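Local coordinates for protein PrimPol AEP domain (PP-N190) (Cyanophage S-2L, PDB 6ZP9) that probably primes and copies DNA as the archaeo-eukaryotic primase (AEP) domain of a phage primase-polymerase, at residues E140-L145 against M191-P196; L97-V101 against G120-H125; H22-L26 against S113-R117. All blocks are in the same frame, centred on the assembly; numbering follows the deposited sequence.

How the contacts relate
Contacts 2 and 3 meet in one antiparallel sheet, where strands 114-117 and 123-129 are neighbours, and their centres lie about 14 Å apart. Leu-116 N and His-124 O pair across the strands at 2.9 Å, probably as a hydrogen bond, and Gln-115 reaches from contact 3 to Val-101 O and His-125 ND1 in contact 2. Helix 16-25 of contact 3 and helix 97-102 of contact 2 pack on opposite faces of this sheet. Contact 1 stands farther off from contacts 2 and 3, about 21 and 20 Å centre to centre, nearest atoms about 6 and 7 Å. A bound calcium ion lies about 10 Å from the side chain of Met-191 and about 13 Å from that of Phe-114.

Contact 1. Residues E140-L145 against M191-P196; sequences ELQARL and MLQVLP
Arg-144 lies across the chain end at Leu-195 and Pro-196 with its guanidinium turned flat to Leu-192: CD1 of Leu-192 sits over the centre of one face, 3.5 Å from Arg-144 CZ. The edges of the same group do the polar work. Arg-144 NH1 donates to Leu-195 O at 3.0 Å, with the acceptor practically in the guanidinium plane. Side-on, the group makes a salt bridge to Glu-140 OE2, a turn earlier, short from Arg-144 NE (2.7 Å) and longer and more bent from NH2. The arm is extended from CG to NE (chi2 -169°, chi3 -173°), carrying the charge past the proline.

Toward the sheet, leucines carry the contact. Leu-141 pushes CD2 against the backbone of Leu-192, 3.6 Å from Leu-192 N, and against Met-191 CG at 3.9 Å. Leu-195, just past the end of helix 188-194, turns CD1 toward Leu-141 O and Leu-145 CB, the latter 4.1 Å away. Ile-88 of strand 85-90 touches Leu-141, Leu-145 and Met-191, tying both helices to the sheet.

One water donates to Arg-144 O and Pro-196 O. With Glu-140 holding its NE side and Leu-195 O its NH1 side, the guanidinium is fixed in rotation, and helix 135-149 holds the C-terminal residues.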
loop_
_atom_site.group_PDB
_atom_site.type_symbol
_atom_site.label_atom_id
_atom_site.label_comp_id
_atom_site.label_asym_id
_atom_site.label_seq_id
_atom_site.Cartn_x
_atom_site.Cartn_y
_atom_site.Cartn_z
ATOM N N GLU A 140 -2.064 -16.093 -4.030
ATOM C CA GLU A 140 -3.128 -16.859 -3.390
ATOM C C GLU A 140 -3.534 -16.244 -2.057
ATOM O O GLU A 140 -4.729 -16.123 -1.768
ATOM C CB GLU A 140 -2.689 -18.310 -3.202
ATOM C CG GLU A 140 -3.711 -19.174 -2.457
ATOM C CD GLU A 140 -4.961 -19.480 -3.280
ATOM O OE1 GLU A 140 -5.006 -19.102 -4.476
ATOM O OE2 GLU A 140 -5.898 -20.109 -2.731
ATOM N N LEU A 141 -2.556 -15.838 -1.241
ATOM C CA LEU A 141 -2.863 -15.185 0.030
ATOM C C LEU A 141 -3.653 -13.903 -0.183
ATOM O O LEU A 141 -4.614 -13.626 0.547
ATOM C CB LEU A 141 -1.575 -14.875 0.790
ATOM C CG LEU A 141 -0.823 -16.045 1.421
ATOM C CD1 LEU A 141 0.571 -15.621 1.873
ATOM C CD2 LEU A 141 -1.611 -16.639 2.579
ATOM N N GLN A 142 -3.246 -13.096 -1.168
ATOM C CA GLN A 142 -3.908 -11.817 -1.399
ATOM C C GLN A 142 -5.338 -12.029 -1.875
ATOM O O GLN A 142 -6.254 -11.308 -1.456
ATOM C CB GLN A 142 -3.103 -10.993 -2.413
ATOM C CG GLN A 142 -3.653 -9.599 -2.721
ATOM C CD GLN A 142 -3.152 -8.533 -1.757
ATOM O OE1 GLN A 142 -2.785 -8.821 -0.626
ATOM N NE2 GLN A 142 -3.132 -7.289 -2.217
ATOM N N ALA A 143 -5.552 -13.030 -2.729
ATOM C CA ALA A 143 -6.899 -13.327 -3.200
ATOM C C ALA A 143 -7.784 -13.799 -2.057
ATOM O O ALA A 143 -8.951 -13.396 -1.957
ATOM C CB ALA A 143 -6.847 -14.376 -4.311
ATOM N N ARG A 144 -7.246 -14.645 -1.180
ATOM C CA ARG A 144 -8.026 -15.109 -0.040
ATOM C C ARG A 144 -8.347 -13.970 0.914
ATOM O O ARG A 144 -9.446 -13.924 1.490
ATOM C CB ARG A 144 -7.276 -16.217 0.688
ATOM C CG ARG A 144 -7.133 -17.470 -0.142
ATOM C CD ARG A 144 -6.635 -18.600 0.728
ATOM N NE ARG A 144 -6.313 -19.794 -0.041
ATOM C CZ ARG A 144 -6.152 -21.001 0.496
ATOM N NH1 ARG A 144 -6.294 -21.163 1.809
ATOM N NH2 ARG A 144 -5.846 -22.041 -0.278
ATOM N N LEU A 145 -7.395 -13.052 1.110
ATOM C CA LEU A 145 -7.648 -11.896 1.965
ATOM C C LEU A 145 -8.787 -11.051 1.405
ATOM O O LEU A 145 -9.699 -10.641 2.137
ATOM C CB LEU A 145 -6.370 -11.069 2.098
ATOM C CG LEU A 145 -6.520 -9.703 2.782
ATOM C CD1 LEU A 145 -6.791 -9.872 4.270
ATOM C CD2 LEU A 145 -5.285 -8.825 2.545
ATOM N N MET A 191 -0.645 -17.798 7.802
ATOM C CA MET A 191 -1.668 -16.953 7.197
ATOM C C MET A 191 -2.534 -17.753 6.232
ATOM O O MET A 191 -3.747 -17.524 6.133
ATOM C CB MET A 191 -1.005 -15.764 6.488
ATOM C CG MET A 191 -1.981 -14.735 5.965
ATOM S SD MET A 191 -2.816 -13.857 7.306
ATOM C CE MET A 191 -1.570 -12.622 7.685
ATOM N N LEU A 192 -1.931 -18.711 5.525
ATOM C CA LEU A 192 -2.701 -19.542 4.608
ATOM C C LEU A 192 -3.752 -20.367 5.346
ATOM O O LEU A 192 -4.812 -20.657 4.786
ATOM C CB LEU A 192 -1.758 -20.446 3.818
ATOM C CG LEU A 192 -2.319 -21.121 2.568
ATOM C CD1 LEU A 192 -2.925 -20.091 1.612
ATOM C CD2 LEU A 192 -1.224 -21.907 1.879
ATOM N N GLN A 193 -3.492 -20.734 6.603
ATOM C CA GLN A 193 -4.456 -21.517 7.369
ATOM C C GLN A 193 -5.625 -20.679 7.866
ATOM O O GLN A 193 -6.757 -21.165 7.908
ATOM C CB GLN A 193 -3.770 -22.173 8.557
ATOM C CG GLN A 193 -2.665 -23.122 8.180
ATOM C CD GLN A 193 -2.294 -23.998 9.333
ATOM O OE1 GLN A 193 -2.889 -25.062 9.528
ATOM N NE2 GLN A 193 -1.334 -23.547 10.137
ATOM N N VAL A 194 -5.378 -19.425 8.260
ATOM C CA VAL A 194 -6.452 -18.584 8.781
ATOM C C VAL A 194 -7.296 -17.956 7.674
ATOM O O VAL A 194 -8.455 -17.611 7.917
ATOM C CB VAL A 194 -5.872 -17.508 9.716
ATOM C CG1 VAL A 194 -4.833 -18.123 10.620
ATOM C CG2 VAL A 194 -5.267 -16.368 8.926
ATOM N N LEU A 195 -6.754 -17.799 6.468
ATOM C CA LEU A 195 -7.470 -17.327 5.294
ATOM C C LEU A 195 -7.975 -18.515 4.500
ATOM O O LEU A 195 -7.185 -19.387 4.117
ATOM C CB LEU A 195 -6.563 -16.470 4.411
ATOM C CG LEU A 195 -6.014 -15.187 5.033
ATOM C CD1 LEU A 195 -5.092 -14.445 4.062
ATOM C CD2 LEU A 195 -7.163 -14.317 5.480
ATOM N N PRO A 196 -9.277 -18.598 4.253
ATOM C CA PRO A 196 -9.921 -19.619 3.405
ATOM C C PRO A 196 -9.637 -19.434 1.925
ATOM O O PRO A 196 -10.295 -18.645 1.245
ATOM C CB PRO A 196 -11.402 -19.421 3.680
ATOM C CG PRO A 196 -11.443 -18.761 5.022
ATOM C CD PRO A 196 -10.270 -17.835 5.026
HETATM O O HOH W 1 -11.085 -16.302 1.887
#

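Contact 2. Residues L97-V101 against G120-H125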
loop_
_atom_site.group_PDB
_atom_site.type_symbol
_atom_site.label_atom_id
_atom_site.label_comp_id
_atom_site.label_asym_id
_atom_site.label_seq_id
_atom_site.Cartn_x
_atom_site.Cartn_y
_atom_site.Cartn_z
ATOM N N LEU A 97 -15.525 5.619 7.886
ATOM C CA LEU A 97 -14.075 5.493 8.067
ATOM C C LEU A 97 -13.733 4.861 9.412
ATOM O O LEU A 97 -12.884 3.965 9.492
ATOM C CB LEU A 97 -13.398 6.859 7.939
ATOM C CG LEU A 97 -12.729 7.250 6.619
ATOM C CD1 LEU A 97 -11.823 8.453 6.852
ATOM C CD2 LEU A 97 -11.937 6.112 6.019
ATOM N N ALA A 98 -14.387 5.319 10.486
ATOM C CA ALA A 98 -14.149 4.733 11.802
ATOM C C ALA A 98 -14.463 3.244 11.808
ATOM O O ALA A 98 -13.745 2.453 12.432
ATOM C CB ALA A 98 -14.983 5.458 12.856
ATOM N N TRP A 99 -15.543 2.840 11.132
ATOM C CA TRP A 99 -15.839 1.418 11.027
ATOM C C TRP A 99 -14.713 0.685 10.303
ATOM O O TRP A 99 -14.318 -0.419 10.704
ATOM C CB TRP A 99 -17.177 1.209 10.310
ATOM C CG TRP A 99 -17.394 -0.205 9.898
ATOM C CD1 TRP A 99 -17.884 -1.220 10.669
ATOM C CD2 TRP A 99 -17.113 -0.775 8.616
ATOM N NE1 TRP A 99 -17.925 -2.388 9.945
ATOM C CE2 TRP A 99 -17.457 -2.141 8.682
ATOM C CE3 TRP A 99 -16.594 -0.265 7.421
ATOM C CZ2 TRP A 99 -17.301 -3.001 7.600
ATOM C CZ3 TRP A 99 -16.442 -1.119 6.350
ATOM C CH2 TRP A 99 -16.793 -2.475 6.448
ATOM N N GLN A 100 -14.162 1.307 9.252
ATOM C CA GLN A 100 -13.118 0.660 8.453
ATOM C C GLN A 100 -11.892 0.326 9.289
ATOM O O GLN A 100 -11.235 -0.697 9.057
ATOM C CB GLN A 100 -12.714 1.560 7.294
ATOM C CG GLN A 100 -13.758 1.681 6.208
ATOM C CD GLN A 100 -13.210 2.364 4.990
ATOM O OE1 GLN A 100 -12.082 2.100 4.562
ATOM N NE2 GLN A 100 -13.993 3.268 4.426
ATOM N N VAL A 101 -11.571 1.172 10.272
ATOM C CA VAL A 101 -10.348 0.977 11.042
ATOM C C VAL A 101 -10.381 -0.356 11.776
ATOM O O VAL A 101 -9.375 -1.072 11.832
ATOM C CB VAL A 101 -10.136 2.151 12.012
ATOM C CG1 VAL A 101 -8.983 1.850 12.952
ATOM C CG2 VAL A 101 -9.889 3.436 11.230
ATOM N N GLY A 120 -8.402 9.996 1.645
ATOM C CA GLY A 120 -9.574 9.712 0.854
ATOM C C GLY A 120 -10.571 8.844 1.594
ATOM O O GLY A 120 -10.674 8.872 2.825
ATOM N N LYS A 121 -11.274 7.991 0.809
ATOM C CA LYS A 121 -12.438 7.291 1.331
ATOM C C LYS A 121 -12.107 5.959 1.992
ATOM O O LYS A 121 -13.021 5.320 2.523
ATOM C CB LYS A 121 -13.451 7.049 0.207
ATOM C CG LYS A 121 -12.925 6.151 -0.903
ATOM C CD LYS A 121 -13.988 5.881 -1.957
ATOM C CE LYS A 121 -13.401 5.150 -3.153
ATOM N NZ LYS A 121 -13.601 3.679 -3.066
ATOM N N SER A 122 -10.848 5.518 1.993
ATOM C CA SER A 122 -10.519 4.175 2.448
ATOM C C SER A 122 -9.319 4.184 3.388
ATOM O O SER A 122 -8.379 4.963 3.214
ATOM C CB SER A 122 -10.145 3.261 1.248
ATOM O OG SER A 122 -11.255 3.102 0.382
ATOM N N ILE A 123 -9.392 3.339 4.397
ATOM C CA ILE A 123 -8.243 2.943 5.202
ATOM C C ILE A 123 -7.517 1.824 4.470
ATOM O O ILE A 123 -8.153 0.952 3.852
ATOM C CB ILE A 123 -8.705 2.484 6.600
ATOM C CG1 ILE A 123 -9.477 3.599 7.325
ATOM C CG2 ILE A 123 -7.529 1.919 7.430
ATOM C CD1 ILE A 123 -8.668 4.864 7.623
ATOM N N HIS A 124 -6.189 1.832 4.524
ATOM C CA HIS A 124 -5.380 0.751 3.976
ATOM C C HIS A 124 -4.848 -0.118 5.111
ATOM O O HIS A 124 -4.344 0.401 6.112
ATOM C CB HIS A 124 -4.228 1.310 3.140
ATOM C CG HIS A 124 -4.673 1.934 1.851
ATOM N ND1 HIS A 124 -3.790 2.420 0.910
ATOM C CD2 HIS A 124 -5.912 2.152 1.352
ATOM C CE1 HIS A 124 -4.466 2.901 -0.118
ATOM N NE2 HIS A 124 -5.755 2.751 0.125
ATOM N N HIS A 125 -4.979 -1.435 4.959
ATOM C CA HIS A 125 -4.555 -2.402 5.964
ATOM C C HIS A 125 -3.414 -3.237 5.406
ATOM O O HIS A 125 -3.502 -3.726 4.279
ATOM C CB HIS A 125 -5.712 -3.324 6.364
ATOM C CG HIS A 125 -6.999 -2.603 6.590
ATOM N ND1 HIS A 125 -7.400 -2.172 7.836
ATOM C CD2 HIS A 125 -7.976 -2.231 5.730
ATOM C CE1 HIS A 125 -8.567 -1.561 7.733
ATOM N NE2 HIS A 125 -8.938 -1.583 6.465
HETATM O O HOH W 2 -10.499 -0.181 4.323
#
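Gln-100 sets its CG anti to its carbonyl carbon (chi1 -71°) and then runs extended, which lays the carboxamide alongside the backbone of Lys-121 to Ile-123. Gln-100 NE2 donates to Lys-121 O at 3.0 Å, in the carbonyl plane, and also bonds to Gly-95 O just ahead of its own helix. Gln-100 OE1 accepts from Ile-123 N at 3.0 Å; that bond is nearly straight, 165° at the hydrogen, although the donor stands above the carbonyl plane.

Ile-123, its CG1 beside its own backbone N, fills the apolar side. Ile-123 CG1 meets Leu-97 CD2 at 3.8 Å, while Val-101 comes in with CG2, 3.9 Å from Ile-123 CG1. Farther along the strand the ring of His-125 presents CE1 edge-on to Gln-100 O, 3.1 Å away, and its ND1 is hydrogen-bonded to Gln-115 NE2. Helix 97-102, in the connection between strands 85-90 and 114-117, packs beside the start of strand 123-129, with segments 97-101 and 123-125 just 7° from parallel.

A water donates to Gln-100 OE1 and Ile-123 O and also pairs with His-125 NE2. Gln-100 thus satisfies Lys-121 O and Ile-123 N, and its OE1 takes two donors, backbone and water.

Contact 3. Residues H22-L26 against S113-R117; sequences HLSLL and SFQLR
The Phe-114 ring has Leu-25 over one face and Leu-26 at its edge. CD1 of Leu-25 rides 4.0 Å from the centroid of that ring, 19° off the normal, a CH-pi contact displaced toward the rim on the CG side. Leu-25 CB adds a second touch, 3.7 Å from Phe-114 CE1. Leu-26 brings CD2 near the ring plane, 4.0 Å from Phe-114 CZ, its side chain crossing the phenylalanine at about a right angle. The imidazole of His-22 comes obliquely, its plane at 81° to the phenyl ring and the two centroids 5.9 Å apart; CD2 is the His-22 atom that comes closest to the phenyl ring, 4.1 Å from Phe-114 CZ.

Here helix 16-25 lies on the four-stranded antiparallel sheet that contains strand 114-117. Ser-113 and Phe-114 both face Tyr-126 on the next strand, a classic beta bulge at the start of the strand, and the Phe-114 ring is stacked with that of Tyr-126. Phe-114 holds CG between its backbone N and carbonyl carbon (chi1 69°), a rotamer that raises the ring toward the helix.

Two residues along the strand, Leu-116 turns CD1 to His-22, 3.6 Å from His-22 CE1, the two side chains again crossing near a right angle. His-22 ND1 is hydrogen-bonded to the backbone N of Ala-165, which holds the imidazole in place, and Ile-178 of strand 177-179 packs against His-22, Leu-25 and Leu-116.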
loop_
_atom_site.group_PDB
_atom_site.type_symbol
_atom_site.label_atom_id
_atom_site.label_comp_id
_atom_site.label_asym_id
_atom_site.label_seq_id
_atom_site.Cartn_x
_atom_site.Cartn_y
_atom_site.Cartn_z
ATOM N N HIS A 22 6.993 4.143 6.002
ATOM C CA HIS A 22 6.252 3.247 5.115
ATOM C C HIS A 22 7.168 2.178 4.532
ATOM O O HIS A 22 6.849 0.982 4.567
ATOM C CB HIS A 22 5.592 4.066 3.998
ATOM C CG HIS A 22 4.428 3.389 3.341
ATOM N ND1 HIS A 22 3.530 4.069 2.543
ATOM C CD2 HIS A 22 4.016 2.095 3.355
ATOM C CE1 HIS A 22 2.613 3.225 2.093
ATOM N NE2 HIS A 22 2.883 2.023 2.575
ATOM N N LEU A 23 8.321 2.597 4.001
ATOM C CA LEU A 23 9.285 1.649 3.441
ATOM C C LEU A 23 9.823 0.705 4.511
ATOM O O LEU A 23 9.985 -0.498 4.266
ATOM C CB LEU A 23 10.444 2.405 2.780
ATOM C CG LEU A 23 10.350 2.711 1.281
ATOM C CD1 LEU A 23 9.030 3.344 0.955
ATOM C CD2 LEU A 23 11.472 3.637 0.866
ATOM N N SER A 24 10.120 1.244 5.698
ATOM C CA SER A 24 10.674 0.446 6.781
ATOM C C SER A 24 9.695 -0.634 7.231
ATOM O O SER A 24 10.064 -1.805 7.387
ATOM C CB SER A 24 11.027 1.368 7.949
ATOM O OG SER A 24 11.863 0.695 8.865
ATOM N N LEU A 25 8.443 -0.258 7.459
ATOM C CA LEU A 25 7.468 -1.248 7.889
ATOM C C LEU A 25 7.251 -2.318 6.823
ATOM O O LEU A 25 6.949 -3.470 7.151
ATOM C CB LEU A 25 6.160 -0.554 8.250
ATOM C CG LEU A 25 6.243 0.408 9.444
ATOM C CD1 LEU A 25 4.910 1.143 9.608
ATOM C CD2 LEU A 25 6.611 -0.324 10.728
ATOM N N LEU A 26 7.430 -1.974 5.555
ATOM C CA LEU A 26 7.327 -2.953 4.481
ATOM C C LEU A 26 8.624 -3.715 4.246
ATOM O O LEU A 26 8.683 -4.517 3.304
ATOM C CB LEU A 26 6.892 -2.265 3.184
ATOM C CG LEU A 26 5.440 -1.781 3.175
ATOM C CD1 LEU A 26 5.181 -1.027 1.875
ATOM C CD2 LEU A 26 4.464 -2.950 3.348
ATOM N N SER A 113 -0.447 -5.473 10.665
ATOM C CA SER A 113 0.849 -4.977 11.117
ATOM C C SER A 113 0.832 -3.461 11.258
ATOM O O SER A 113 1.419 -2.911 12.198
ATOM C CB SER A 113 1.945 -5.401 10.142
ATOM O OG SER A 113 2.042 -6.812 10.066
ATOM N N PHE A 114 0.197 -2.767 10.308
ATOM C CA PHE A 114 -0.027 -1.329 10.410
ATOM C C PHE A 114 -1.165 -0.948 9.478
ATOM O O PHE A 114 -1.598 -1.733 8.635
ATOM C CB PHE A 114 1.230 -0.513 10.093
ATOM C CG PHE A 114 1.662 -0.556 8.647
ATOM C CD1 PHE A 114 2.453 -1.586 8.181
ATOM C CD2 PHE A 114 1.338 0.470 7.779
ATOM C CE1 PHE A 114 2.891 -1.617 6.874
ATOM C CE2 PHE A 114 1.774 0.453 6.456
ATOM C CZ PHE A 114 2.558 -0.602 6.005
ATOM N N GLN A 115 -1.658 0.267 9.663
ATOM C CA GLN A 115 -2.736 0.808 8.856
ATOM C C GLN A 115 -2.309 2.167 8.327
ATOM O O GLN A 115 -1.336 2.762 8.795
ATOM C CB GLN A 115 -4.045 0.903 9.664
ATOM C CG GLN A 115 -4.503 -0.461 10.172
ATOM C CD GLN A 115 -5.764 -0.401 10.990
ATOM O OE1 GLN A 115 -5.762 0.113 12.115
ATOM N NE2 GLN A 115 -6.854 -0.953 10.450
ATOM N N LEU A 116 -3.034 2.645 7.322
ATOM C CA LEU A 116 -2.676 3.894 6.672
ATOM C C LEU A 116 -3.934 4.702 6.394
ATOM O O LEU A 116 -4.892 4.187 5.804
ATOM C CB LEU A 116 -1.909 3.640 5.372
ATOM C CG LEU A 116 -1.311 4.907 4.755
ATOM C CD1 LEU A 116 0.115 4.655 4.306
ATOM C CD2 LEU A 116 -2.166 5.355 3.586
ATOM N N ARG A 117 -3.912 5.946 6.833
ATOM C CA ARG A 117 -4.976 6.888 6.515
ATOM C C ARG A 117 -4.571 7.630 5.249
ATOM O O ARG A 117 -3.522 8.270 5.224
ATOM C CB ARG A 117 -5.181 7.866 7.707
ATOM C CG ARG A 117 -6.520 8.581 7.781
ATOM C CD ARG A 117 -7.165 8.415 9.163
ATOM N NE ARG A 117 -6.185 8.517 10.240
ATOM C CZ ARG A 117 -6.279 7.907 11.423
ATOM N NH1 ARG A 117 -5.313 8.065 12.326
ATOM N NH2 ARG A 117 -7.332 7.149 11.715
#